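Local coordinates for protein binding component of ABC transporter (Wolinella succinogenes, PDB 3K4U) that binds lysine and probably serves as the extracellular solute-binding component of an ABC transporter, presenting its cargo for uptake, at residues 25-30 against 46-51; 36-41 against 67-72; 94-99 against 169-174; 118-121 against 126-129; 131-136 against 184-189. All blocks are in the same frame, centred on the assembly; numbering follows the deposited sequence.

Contacts 1 and 2 belong to one lobe, contacts 3, 4 and 5 to the other, and the bound lysine is touched from both sides, through G71 and M72 of contact 2 and K121 of contact 4. Contacts 2, 3 and 4 are buried; contacts 1 and 5 lie at the surface. Contacts 1, 2 and 3 are made by apolar side chains, contacts 2 and 3 with a selenomethionine, whereas contact 4 mixes methyl packing with buried polar ends and contact 5 adds a guanidinium edge. Contacts 1 and 2 touch where L46 packs on helix 30-41. Contacts 4 and 5 share helix 125-133, and contact 5 also touches contact 3 through L95.

Contact 1 of 5, residues 25-30 against 46-51; sequences GNVIGF and LKLVPT
With chi1 at -22°, V27 keeps CG1 beside its backbone N, on the side away from the carbonyl carbon, and sends its two methyls to different partners, CG2 to L48 and CG1 to P50. L48 answers with CG opposite its carbonyl carbon and an extended chi2 of 172°, which carries CD1 outward from strand 45-50. The closest pair is V27 CG2 with L48 CD1, at 3.5 Å. These two side chains run past one another in opposite senses, and L48 CD1 also comes within 4.1 Å of the backbone carbonyl V27 O. The second methyl reaches a more exposed neighbour: V27 CG1 stands 4.2 Å from P50 CG, where the valine meets the proline ring at a slant.

The two strands are separate elements of one lobe. Strand 27-28 pairs antiparallel with 20-21, I28 bonding to M20 through the backbone, while 45-50 is an outer strand of the three-stranded parallel sheet and bonds to 6-11 through K47 and V49. Helix 30-41 links them in the chain, completing a beta-alpha-beta crossover from 6-11 to 45-50, and its residue V32 touches both V27 and L48. V27 also packs on L11 and P13, so the contact extends the apolar layer under the helix to the lobe surface. G29 occupies the N-cap position of that helix. Just past P50, T51 OG1 donates to V49 O at 2.6 Å, approaching from above the carbonyl plane, 37° out of it.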
# COMPACT_ATOMS: atom_id res chain seq x y z
N GLY E 25 32.47 27.59 25.59
CA GLY E 25 32.61 28.23 24.30
C GLY E 25 32.72 27.49 23.02
O GLY E 25 33.01 28.05 22.02
N ASN E 26 32.50 26.20 23.05
CA ASN E 26 32.43 25.44 21.82
C ASN E 26 30.99 25.44 21.37
O ASN E 26 30.12 25.39 22.20
CB ASN E 26 32.76 24.01 22.04
CG ASN E 26 33.87 23.82 22.91
OD1 ASN E 26 34.99 23.97 22.51
ND2 ASN E 26 33.60 23.46 24.12
N VAL E 27 30.74 25.52 20.08
CA VAL E 27 29.37 25.42 19.63
C VAL E 27 28.96 23.95 19.55
O VAL E 27 29.73 23.10 19.14
CB VAL E 27 29.05 26.28 18.36
CG1 VAL E 27 30.09 27.43 18.22
CG2 VAL E 27 29.02 25.48 17.15
N ILE E 28 27.76 23.67 20.03
CA ILE E 28 27.23 22.30 20.06
C ILE E 28 25.78 22.33 19.63
O ILE E 28 25.22 23.41 19.50
CB ILE E 28 27.33 21.70 21.45
CG1 ILE E 28 26.56 22.57 22.43
CG2 ILE E 28 28.80 21.51 21.84
CD1 ILE E 28 26.08 21.83 23.68
N GLY E 29 25.18 21.17 19.42
CA GLY E 29 23.79 21.10 18.95
C GLY E 29 23.49 20.01 17.92
O GLY E 29 24.38 19.26 17.47
N PHE E 30 22.22 19.90 17.58
CA PHE E 30 21.75 18.91 16.64
C PHE E 30 22.46 19.09 15.31
O PHE E 30 23.00 18.13 14.78
CB PHE E 30 20.22 19.05 16.51
CG PHE E 30 19.58 18.14 15.48
CD1 PHE E 30 19.46 16.78 15.70
CD2 PHE E 30 19.03 18.67 14.32
CE1 PHE E 30 18.83 15.96 14.77
CE2 PHE E 30 18.41 17.85 13.38
CZ PHE E 30 18.30 16.49 13.61
N LEU E 46 36.08 18.19 10.45
CA LEU E 46 35.11 19.23 10.67
C LEU E 46 35.73 20.52 11.20
O LEU E 46 36.38 20.53 12.26
CB LEU E 46 33.99 18.75 11.61
CG LEU E 46 32.88 19.74 11.99
CD1 LEU E 46 32.08 20.13 10.80
CD2 LEU E 46 31.97 19.23 13.08
N LYS E 47 35.54 21.61 10.46
CA LYS E 47 35.70 22.98 10.98
C LYS E 47 34.36 23.73 10.96
O LYS E 47 33.68 23.79 9.93
CB LYS E 47 36.72 23.76 10.17
CG LYS E 47 36.91 25.17 10.66
CD LYS E 47 38.30 25.68 10.39
CE LYS E 47 39.25 25.34 11.57
NZ LYS E 47 40.68 25.76 11.36
N LEU E 48 33.99 24.30 12.10
CA LEU E 48 32.83 25.14 12.16
C LEU E 48 33.24 26.59 12.00
O LEU E 48 34.21 27.03 12.62
CB LEU E 48 32.09 24.95 13.48
CG LEU E 48 31.75 23.52 13.89
CD1 LEU E 48 31.20 23.46 15.30
CD2 LEU E 48 30.78 22.90 12.91
N VAL E 49 32.51 27.32 11.17
CA VAL E 49 32.78 28.72 10.92
C VAL E 49 31.55 29.51 11.41
O VAL E 49 30.66 29.82 10.61
CB VAL E 49 33.09 28.93 9.42
CG1 VAL E 49 33.58 30.36 9.13
CG2 VAL E 49 34.15 27.89 8.93
N PRO E 50 31.47 29.82 12.73
CA PRO E 50 30.38 30.61 13.27
C PRO E 50 30.29 31.91 12.51
O PRO E 50 31.32 32.56 12.27
CB PRO E 50 30.83 30.88 14.70
CG PRO E 50 31.61 29.67 15.04
CD PRO E 50 32.41 29.41 13.80
N THR E 51 29.08 32.28 12.10
CA THR E 51 28.87 33.40 11.18
C THR E 51 27.62 34.04 11.67
O THR E 51 26.83 33.37 12.28
CB THR E 51 28.66 32.89 9.74
OG1 THR E 51 29.69 31.92 9.44
CG2 THR E 51 28.68 34.04 8.66

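Contact 2 of 5, residues 36-41 against 67-72; sequences REMAKA and IIISGM. With LYS (lysine), chain K.
M38, modelled as selenomethionine, meets I67 and I69 end to end, and this apolar cluster accounts for the contact between segments 36-41 and 67-72. M38 CG lies opposite the backbone N (chi1 -173°), the chain stays extended through chi2, and a bend at chi3 of -59° turns the terminal methyl toward I69. SE of M38 is 3.8 Å from I67 CD1, while its CE is 3.5 Å from I69 CD1. Each isoleucine also feels the other atom: CE of M38 is 4.0 Å from I67 CD1, and SE of M38 is 4.1 Å from I69 CD1. The end of one side chain therefore sits against two delta methyls, borne by residues two apart that direct their side chains to the same helix.

The polar bonds are separate from this cluster. Those of the helix backbone stay within it, as where A41 N donates to E37 O at 3.0 Å. Beyond I69 the chain leads into the ligand pocket, turning at G71 (phi 63°), where the amino nitrogen N of the bound lysine donates to G71 O at 3.2 Å. M72 follows beside the ligand carboxylate. E12, T73, R78, S125 and D163 supply further hydrogen bonds to the ligand.

The cluster continues on all three isoleucine and selenomethionine side chains: L7 and V9 of central strand 6-11, W193 and I195 of strand 189-195, and W205 and F209 of helix 200-216 close round it, placing helix 30-41 against the parallel sheet beside strand 67-68.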
# COMPACT_ATOMS: atom_id res chain seq x y z
N ARG E 36 29.16 16.70 12.32
CA ARG E 36 30.20 15.77 12.76
C ARG E 36 30.06 14.44 12.01
O ARG E 36 31.06 13.91 11.53
CB ARG E 36 30.19 15.62 14.30
CG ARG E 36 31.35 14.84 14.89
CD ARG E 36 31.49 15.03 16.43
NE ARG E 36 32.29 16.21 16.78
CZ ARG E 36 31.81 17.31 17.34
NH1 ARG E 36 30.53 17.41 17.65
NH2 ARG E 36 32.63 18.33 17.60
N GLU E 37 28.85 13.92 11.90
CA GLU E 37 28.59 12.64 11.18
C GLU E 37 28.97 12.75 9.71
O GLU E 37 29.67 11.91 9.17
CB GLU E 37 27.11 12.21 11.25
CG GLU E 37 26.66 11.59 12.58
CD GLU E 37 27.30 10.23 12.88
OE1 GLU E 37 27.63 9.48 11.92
OE2 GLU E 37 27.48 9.92 14.07
N MSE E 38 28.46 13.80 9.09
CA MSE E 38 28.74 14.07 7.73
C MSE E 38 30.24 14.10 7.48
O MSE E 38 30.72 13.51 6.52
CB MSE E 38 28.07 15.37 7.36
CG MSE E 38 28.14 15.66 5.91
SE MSE E 38 27.57 17.47 5.48
CE MSE E 38 25.74 17.39 6.18
N ALA E 39 31.01 14.75 8.36
CA ALA E 39 32.45 14.86 8.08
C ALA E 39 33.18 13.52 8.15
O ALA E 39 34.03 13.22 7.30
CB ALA E 39 33.10 15.88 8.94
N LYS E 40 32.83 12.71 9.15
CA LYS E 40 33.32 11.31 9.28
C LYS E 40 33.02 10.50 8.01
O LYS E 40 33.93 9.95 7.39
CB LYS E 40 32.67 10.63 10.48
CG LYS E 40 33.60 10.00 11.49
CD LYS E 40 33.59 8.48 11.37
CE LYS E 40 34.89 7.92 10.72
NZ LYS E 40 36.03 7.71 11.71
N ALA E 41 31.75 10.46 7.61
CA ALA E 41 31.33 9.77 6.39
C ALA E 41 32.13 10.15 5.13
O ALA E 41 32.42 9.29 4.28
CB ALA E 41 29.84 9.97 6.17
N ILE E 67 29.09 24.36 3.15
CA ILE E 67 27.70 23.99 3.41
C ILE E 67 27.21 24.80 4.62
O ILE E 67 28.01 25.22 5.44
CB ILE E 67 27.63 22.46 3.69
CG1 ILE E 67 26.17 21.94 3.82
CG2 ILE E 67 28.46 22.12 4.88
CD1 ILE E 67 26.01 20.45 3.69
N ILE E 68 25.90 25.05 4.70
CA ILE E 68 25.28 25.76 5.83
C ILE E 68 24.39 24.78 6.57
O ILE E 68 23.40 24.31 6.04
CB ILE E 68 24.33 26.86 5.32
CG1 ILE E 68 25.09 28.04 4.71
CG2 ILE E 68 23.40 27.38 6.44
CD1 ILE E 68 24.13 29.16 4.28
N ILE E 69 24.72 24.45 7.81
CA ILE E 69 23.84 23.58 8.56
C ILE E 69 23.47 24.37 9.81
O ILE E 69 24.07 24.22 10.86
CB ILE E 69 24.51 22.24 8.88
CG1 ILE E 69 25.08 21.62 7.62
CG2 ILE E 69 23.51 21.24 9.45
CD1 ILE E 69 25.96 20.42 7.90
N SER E 70 22.46 25.21 9.65
CA SER E 70 22.08 26.21 10.62
C SER E 70 20.58 26.24 10.80
O SER E 70 20.03 27.26 11.16
CB SER E 70 22.56 27.58 10.15
OG SER E 70 22.93 28.37 11.27
N GLY E 71 19.92 25.14 10.51
CA GLY E 71 18.47 25.06 10.70
C GLY E 71 17.76 26.05 9.82
O GLY E 71 16.87 26.73 10.25
N MSE E 72 18.17 26.13 8.58
CA MSE E 72 17.72 27.17 7.70
C MSE E 72 16.55 26.69 6.87
O MSE E 72 16.55 25.56 6.36
CB MSE E 72 18.88 27.60 6.80
CG MSE E 72 18.44 28.46 5.65
SE MSE E 72 19.98 29.17 4.70
CE MSE E 72 20.67 27.42 4.20
N LYS K . 14.38 28.75 10.35
CA LYS K . 14.92 30.05 10.72
C LYS K . 15.27 30.78 9.45
O LYS K . 15.64 30.14 8.47
CB LYS K . 16.19 29.87 11.57
CG LYS K . 16.55 31.06 12.43
CD LYS K . 18.03 31.19 12.55
CE LYS K . 18.45 32.14 13.68
NZ LYS K . 19.89 32.02 14.01
OXT LYS K . 15.20 32.00 9.37

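Contact 3 of 5, residues 94-99 against 169-174; sequences SLLVKK and AFMAQK
Helix 164-175 forms the crossover of a beta-alpha-beta unit, joining strands 159-163 and 179-182 and lying over strand 89-98, which runs antiparallel to both; L96 of that strand meets F170 and M171 of the helix. The backbone pairing places the middle strand directly: L96 bonds to F160 on one flank, and L95 and V97 bond to L182 and V180 on the other. Such an antiparallel strand inserted in the sheet is consistent with the type II periplasmic binding protein fold.

L96 divides its two branches between the helix residues. L96 CD1 approaches the F170 ring obliquely, 3.8 Å from F170 CD2. CD2 of L96 instead faces M171, a selenomethionine, lying 3.8 Å from its CG and 3.9 Å from its SE. The M171 chain is folded at chi2 (-51°) and chi3 (-66°), curling along the leucine, and the two side chains pass in opposite directions. F170, in contrast, has CG opposite its backbone N (chi1 -169°), which swings the ring to the other leucine branch. N167, H181 and F160 border L96 as well.

Between L96 and these two helix residues only apolar groups meet, so helix and sheet are held together at this point by van der Waals and hydrophobic contact, a non-directional interaction, while the polar backbone of L96 is paired within the sheet.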
# COMPACT_ATOMS: atom_id res chain seq x y z
N SER E 94 5.86 29.10 16.33
CA SER E 94 5.02 29.00 17.49
C SER E 94 5.13 30.30 18.26
O SER E 94 5.84 31.21 17.85
CB SER E 94 5.49 27.87 18.38
OG SER E 94 4.69 26.73 18.24
N LEU E 95 4.40 30.37 19.37
CA LEU E 95 4.35 31.56 20.19
C LEU E 95 4.73 31.27 21.65
O LEU E 95 4.30 30.26 22.24
CB LEU E 95 2.99 32.22 20.08
CG LEU E 95 2.43 32.49 18.68
CD1 LEU E 95 1.06 33.14 18.76
CD2 LEU E 95 3.37 33.35 17.82
N LEU E 96 5.57 32.13 22.22
CA LEU E 96 5.77 32.12 23.66
C LEU E 96 5.14 33.40 24.20
O LEU E 96 5.46 34.48 23.72
CB LEU E 96 7.25 32.05 24.02
CG LEU E 96 8.07 30.79 23.72
CD1 LEU E 96 9.47 30.98 24.30
CD2 LEU E 96 7.41 29.52 24.25
N VAL E 97 4.24 33.26 25.18
CA VAL E 97 3.48 34.40 25.76
C VAL E 97 3.70 34.54 27.27
O VAL E 97 4.13 33.59 27.92
CB VAL E 97 1.93 34.31 25.42
CG1 VAL E 97 1.70 33.99 23.93
CG2 VAL E 97 1.21 33.27 26.30
N LYS E 98 3.41 35.71 27.82
CA LYS E 98 3.45 35.90 29.28
C LYS E 98 2.26 35.19 29.93
O LYS E 98 1.23 34.99 29.27
CB LYS E 98 3.42 37.39 29.65
CG LYS E 98 4.53 37.83 30.64
CD LYS E 98 4.31 37.37 32.09
CE LYS E 98 5.64 37.11 32.83
NZ LYS E 98 6.48 38.34 33.01
N LYS E 99 2.41 34.82 31.20
CA LYS E 99 1.36 34.11 31.95
C LYS E 99 -0.06 34.67 31.79
O LYS E 99 -0.27 35.88 31.66
CB LYS E 99 1.73 34.00 33.44
CG LYS E 99 2.47 32.71 33.81
CD LYS E 99 1.92 32.08 35.10
CE LYS E 99 2.35 30.62 35.24
NZ LYS E 99 1.75 29.72 34.22
N ALA E 169 12.68 24.11 23.76
CA ALA E 169 13.96 24.08 24.46
C ALA E 169 14.07 25.27 25.41
O ALA E 169 14.59 25.17 26.52
CB ALA E 169 15.09 24.07 23.48
N PHE E 170 13.54 26.41 24.97
CA PHE E 170 13.51 27.56 25.85
C PHE E 170 12.57 27.39 27.04
O PHE E 170 12.91 27.79 28.15
CB PHE E 170 13.16 28.80 25.06
CG PHE E 170 13.35 30.08 25.81
CD1 PHE E 170 14.52 30.82 25.64
CD2 PHE E 170 12.36 30.56 26.66
CE1 PHE E 170 14.70 32.01 26.31
CE2 PHE E 170 12.52 31.73 27.34
CZ PHE E 170 13.69 32.47 27.17
N MSE E 171 11.40 26.81 26.81
CA MSE E 171 10.44 26.52 27.87
C MSE E 171 11.05 25.67 28.94
O MSE E 171 10.73 25.82 30.11
CB MSE E 171 9.21 25.80 27.32
CG MSE E 171 8.15 26.71 26.71
SE MSE E 171 7.65 28.20 27.88
CE MSE E 171 6.79 27.19 29.34
N ALA E 172 11.93 24.76 28.55
CA ALA E 172 12.56 23.85 29.50
C ALA E 172 13.54 24.57 30.38
O ALA E 172 13.52 24.39 31.60
CB ALA E 172 13.25 22.71 28.78
N GLN E 173 14.39 25.40 29.79
CA GLN E 173 15.45 26.04 30.55
C GLN E 173 14.97 27.17 31.46
O GLN E 173 15.34 27.19 32.64
CB GLN E 173 16.61 26.50 29.66
CG GLN E 173 16.28 27.63 28.71
CD GLN E 173 17.51 28.38 28.25
OE1 GLN E 173 17.48 29.08 27.23
NE2 GLN E 173 18.61 28.24 29.01
N LYS E 174 14.17 28.10 30.96
CA LYS E 174 13.86 29.30 31.75
C LYS E 174 12.38 29.60 31.79
O LYS E 174 11.86 29.96 32.83
CB LYS E 174 14.60 30.53 31.22
CG LYS E 174 16.11 30.48 31.39
CD LYS E 174 16.76 31.70 30.76
CE LYS E 174 18.23 31.47 30.47
NZ LYS E 174 18.83 32.66 29.81

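Contact 4 of 5, residues 118-121 against 126-129; sequences LVTK and AEYA. With LYS (lysine), chain K.
E127 of helix 125-133 touches T120 and K121 from its first carbons onward. E127 CB lies 3.7 Å from K121 O and 4.0 Å from T120 CG2. E127 CG, put opposite the backbone N by chi1 of -154°, stays beside the same two atoms, 3.9 Å from K121 O. The chain then bends at chi2, and the carboxylate leaves the strand: OE1 takes a hydrogen bond from G123 N in the turn between strand and helix, while OE2 has a long, weak ion pair with K131.

T120 fills the angle between strand and helix with both branches. Its CG2 sits 3.8 Å from E127 CA, and OG1 is 3.5 Å from A126 CB; that hydroxyl is hydrogen-bonded to I161 O of the adjoining strand. K121 turns its chain toward the ligand, with CE 3.8 Å from CE of the bound lysine, and its NZ is hydrogen-bonded to D143 O.

The segments are the first strand and the helix of the beta-alpha-beta unit 117-121, 125-133, 138-142. Strand 117-121 runs parallel between 138-142 and 159-163, and A126 and A129 reach Q93 of strand 89-98.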
# COMPACT_ATOMS: atom_id res chain seq x y z
N LEU E 118 4.71 42.29 19.97
CA LEU E 118 5.29 40.99 19.60
C LEU E 118 6.73 41.05 19.04
O LEU E 118 7.04 41.80 18.10
CB LEU E 118 4.37 40.30 18.61
CG LEU E 118 4.83 39.23 17.63
CD1 LEU E 118 4.29 37.89 18.07
CD2 LEU E 118 4.30 39.60 16.27
N VAL E 119 7.61 40.24 19.62
CA VAL E 119 9.04 40.33 19.28
C VAL E 119 9.70 39.07 18.73
O VAL E 119 9.41 37.93 19.17
CB VAL E 119 9.89 40.90 20.42
CG1 VAL E 119 9.54 42.36 20.64
CG2 VAL E 119 9.69 40.10 21.68
N THR E 120 10.60 39.30 17.77
CA THR E 120 11.46 38.25 17.26
C THR E 120 12.85 38.76 16.77
O THR E 120 13.16 39.97 16.84
CB THR E 120 10.75 37.45 16.16
OG1 THR E 120 11.30 36.12 16.10
CG2 THR E 120 10.89 38.13 14.81
N LYS E 121 13.65 37.84 16.25
CA LYS E 121 14.95 38.19 15.77
C LYS E 121 14.85 38.84 14.38
O LYS E 121 13.89 38.56 13.63
CB LYS E 121 15.83 36.94 15.71
CG LYS E 121 17.10 37.12 14.84
CD LYS E 121 17.69 35.74 14.56
CE LYS E 121 19.06 35.83 13.98
NZ LYS E 121 20.03 36.37 14.95
N ALA E 126 10.84 33.87 11.07
CA ALA E 126 9.77 34.39 11.91
C ALA E 126 9.43 35.83 11.54
O ALA E 126 8.25 36.19 11.44
CB ALA E 126 10.18 34.28 13.36
N GLU E 127 10.44 36.65 11.31
CA GLU E 127 10.18 38.03 11.07
C GLU E 127 9.28 38.22 9.85
O GLU E 127 8.36 39.04 9.90
CB GLU E 127 11.47 38.78 10.90
CG GLU E 127 11.32 40.23 11.28
CD GLU E 127 11.80 41.13 10.19
OE1 GLU E 127 12.85 40.82 9.58
OE2 GLU E 127 11.13 42.16 9.97
N TYR E 128 9.55 37.45 8.79
CA TYR E 128 8.75 37.46 7.55
C TYR E 128 7.33 36.86 7.72
O TYR E 128 6.35 37.38 7.18
CB TYR E 128 9.51 36.78 6.41
CG TYR E 128 10.90 37.35 6.22
CD1 TYR E 128 11.08 38.61 5.61
CD2 TYR E 128 12.05 36.66 6.68
CE1 TYR E 128 12.36 39.17 5.46
CE2 TYR E 128 13.33 37.21 6.52
CZ TYR E 128 13.47 38.46 5.92
OH TYR E 128 14.73 39.01 5.76
N ALA E 129 7.25 35.77 8.48
CA ALA E 129 5.97 35.16 8.84
C ALA E 129 5.11 36.14 9.66
O ALA E 129 3.99 36.47 9.25
CB ALA E 129 6.18 33.85 9.60
N LYS K . 14.38 28.75 10.35
CA LYS K . 14.92 30.05 10.72
C LYS K . 15.27 30.78 9.45
O LYS K . 15.64 30.14 8.47
CB LYS K . 16.19 29.87 11.57
CG LYS K . 16.55 31.06 12.43
CD LYS K . 18.03 31.19 12.55
CE LYS K . 18.45 32.14 13.68
NZ LYS K . 19.89 32.02 14.01
OXT LYS K . 15.20 32.00 9.37

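Contact 5 of 5, residues 131-136 against 184-189; sequences KRLFKN and TSLTYE
The guanidinium of R132 presents its edge, in plane, to the methyl of T187: T187 CG2 is 3.8 Å from R132 NH1 and 3.9 Å from R132 NH2. The second flat group, the Y188 ring, turns to another chain, where it meets H215 of a neighbouring subunit with the planes at about 15°. In the fold, the contact sets the C-terminal end of helix 125-133 against the loop between strands 179-182 and 189-195; the latter strand runs on to the other lobe, bonding to I68 through A194, as the connecting strands of this family do.

A bend at chi3 of R132 (34°) brings the guanidinium over to the loop, where its chain crosses that of T187 at a slant. Deeper in, L133 CD2 packs 3.7 Å from L186 CB and 4.1 Å from L186 CD1, and Y108 borders both leucines. A129, one helical turn before L133, also touches T187. F134 is the first residue to leave helical geometry.

The charge of R132 is separated from that of E189, R132 NH1 to E189 OE1 being 5.6 Å, so any attraction would act through space without contact and would probably be modest. T187 OG1 is hydrogen-bonded to Q93 N and also makes a weak bond to E189 OE1 at 2.9 Å.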
# COMPACT_ATOMS: atom_id res chain seq x y z
N LYS E 131 5.15 39.23 9.76
CA LYS E 131 4.70 40.35 8.94
C LYS E 131 3.51 39.96 8.06
O LYS E 131 2.62 40.76 7.81
CB LYS E 131 5.84 40.94 8.12
CG LYS E 131 6.80 41.75 8.94
CD LYS E 131 8.13 41.95 8.24
CE LYS E 131 8.29 43.38 7.73
NZ LYS E 131 9.56 43.54 6.98
N ARG E 132 3.51 38.71 7.60
CA ARG E 132 2.38 38.13 6.89
C ARG E 132 1.20 37.90 7.85
O ARG E 132 0.14 38.47 7.65
CB ARG E 132 2.79 36.79 6.26
CG ARG E 132 3.32 36.83 4.83
CD ARG E 132 3.74 35.43 4.37
NE ARG E 132 2.89 34.39 4.96
CZ ARG E 132 3.31 33.37 5.72
NH1 ARG E 132 4.61 33.21 6.01
NH2 ARG E 132 2.43 32.48 6.19
N LEU E 133 1.42 37.09 8.88
CA LEU E 133 0.38 36.68 9.82
C LEU E 133 -0.17 37.79 10.70
O LEU E 133 -1.36 37.82 10.97
CB LEU E 133 0.88 35.55 10.72
CG LEU E 133 0.53 34.09 10.44
CD1 LEU E 133 0.48 33.73 8.97
CD2 LEU E 133 1.52 33.20 11.16
N PHE E 134 0.68 38.69 11.18
CA PHE E 134 0.22 39.72 12.11
C PHE E 134 0.07 41.07 11.44
O PHE E 134 0.97 41.56 10.75
CB PHE E 134 1.09 39.77 13.38
CG PHE E 134 0.95 38.54 14.25
CD1 PHE E 134 -0.02 38.47 15.23
CD2 PHE E 134 1.78 37.43 14.05
CE1 PHE E 134 -0.16 37.33 16.02
CE2 PHE E 134 1.64 36.29 14.84
CZ PHE E 134 0.68 36.24 15.82
N LYS E 135 -1.12 41.63 11.64
CA LYS E 135 -1.58 42.78 10.88
C LYS E 135 -1.75 43.97 11.80
O LYS E 135 -1.50 45.10 11.39
CB LYS E 135 -2.93 42.46 10.22
CG LYS E 135 -3.13 41.00 9.78
CD LYS E 135 -2.18 40.61 8.65
CE LYS E 135 -2.39 41.49 7.41
NZ LYS E 135 -1.51 41.02 6.28
N ASN E 136 -2.19 43.70 13.03
CA ASN E 136 -2.42 44.74 14.04
C ASN E 136 -1.31 44.90 15.09
O ASN E 136 -1.14 45.99 15.63
CB ASN E 136 -3.72 44.48 14.81
CG ASN E 136 -4.89 44.19 13.92
OD1 ASN E 136 -5.48 43.12 14.01
ND2 ASN E 136 -5.24 45.15 13.06
N THR E 184 0.64 25.60 18.67
CA THR E 184 0.11 25.37 17.34
C THR E 184 1.12 25.93 16.34
O THR E 184 1.60 27.04 16.50
CB THR E 184 -1.29 26.00 17.12
OG1 THR E 184 -2.09 25.79 18.29
CG2 THR E 184 -1.98 25.36 15.92
N SER E 185 1.46 25.12 15.35
CA SER E 185 2.36 25.47 14.26
C SER E 185 1.65 26.41 13.30
O SER E 185 0.53 26.12 12.89
CB SER E 185 2.72 24.18 13.50
OG SER E 185 3.32 24.47 12.24
N LEU E 186 2.29 27.53 12.93
CA LEU E 186 1.60 28.49 12.05
C LEU E 186 2.18 28.62 10.64
O LEU E 186 1.59 29.32 9.79
CB LEU E 186 1.50 29.85 12.72
CG LEU E 186 1.24 29.87 14.24
CD1 LEU E 186 1.21 31.27 14.78
CD2 LEU E 186 -0.02 29.14 14.59
N THR E 187 3.31 27.97 10.37
CA THR E 187 3.88 28.00 9.04
C THR E 187 4.25 26.59 8.63
O THR E 187 4.11 25.64 9.40
CB THR E 187 5.10 28.97 8.92
OG1 THR E 187 5.91 28.93 10.12
CG2 THR E 187 4.65 30.41 8.64
N TYR E 188 4.69 26.43 7.39
CA TYR E 188 5.21 25.15 6.97
C TYR E 188 6.61 25.43 6.54
O TYR E 188 6.84 26.07 5.49
CB TYR E 188 4.41 24.55 5.81
CG TYR E 188 4.99 23.24 5.40
CD1 TYR E 188 4.69 22.06 6.10
CD2 TYR E 188 5.88 23.16 4.33
CE1 TYR E 188 5.25 20.84 5.73
CE2 TYR E 188 6.46 21.96 3.97
CZ TYR E 188 6.13 20.80 4.66
OH TYR E 188 6.70 19.60 4.25
N GLU E 189 7.57 24.99 7.37
CA GLU E 189 8.95 25.43 7.20
C GLU E 189 9.93 24.32 7.15
O GLU E 189 10.47 23.93 8.16
CB GLU E 189 9.34 26.51 8.21
CG GLU E 189 8.80 27.88 7.79
CD GLU E 189 8.95 28.92 8.87
OE1 GLU E 189 8.27 29.97 8.80
OE2 GLU E 189 9.75 28.70 9.79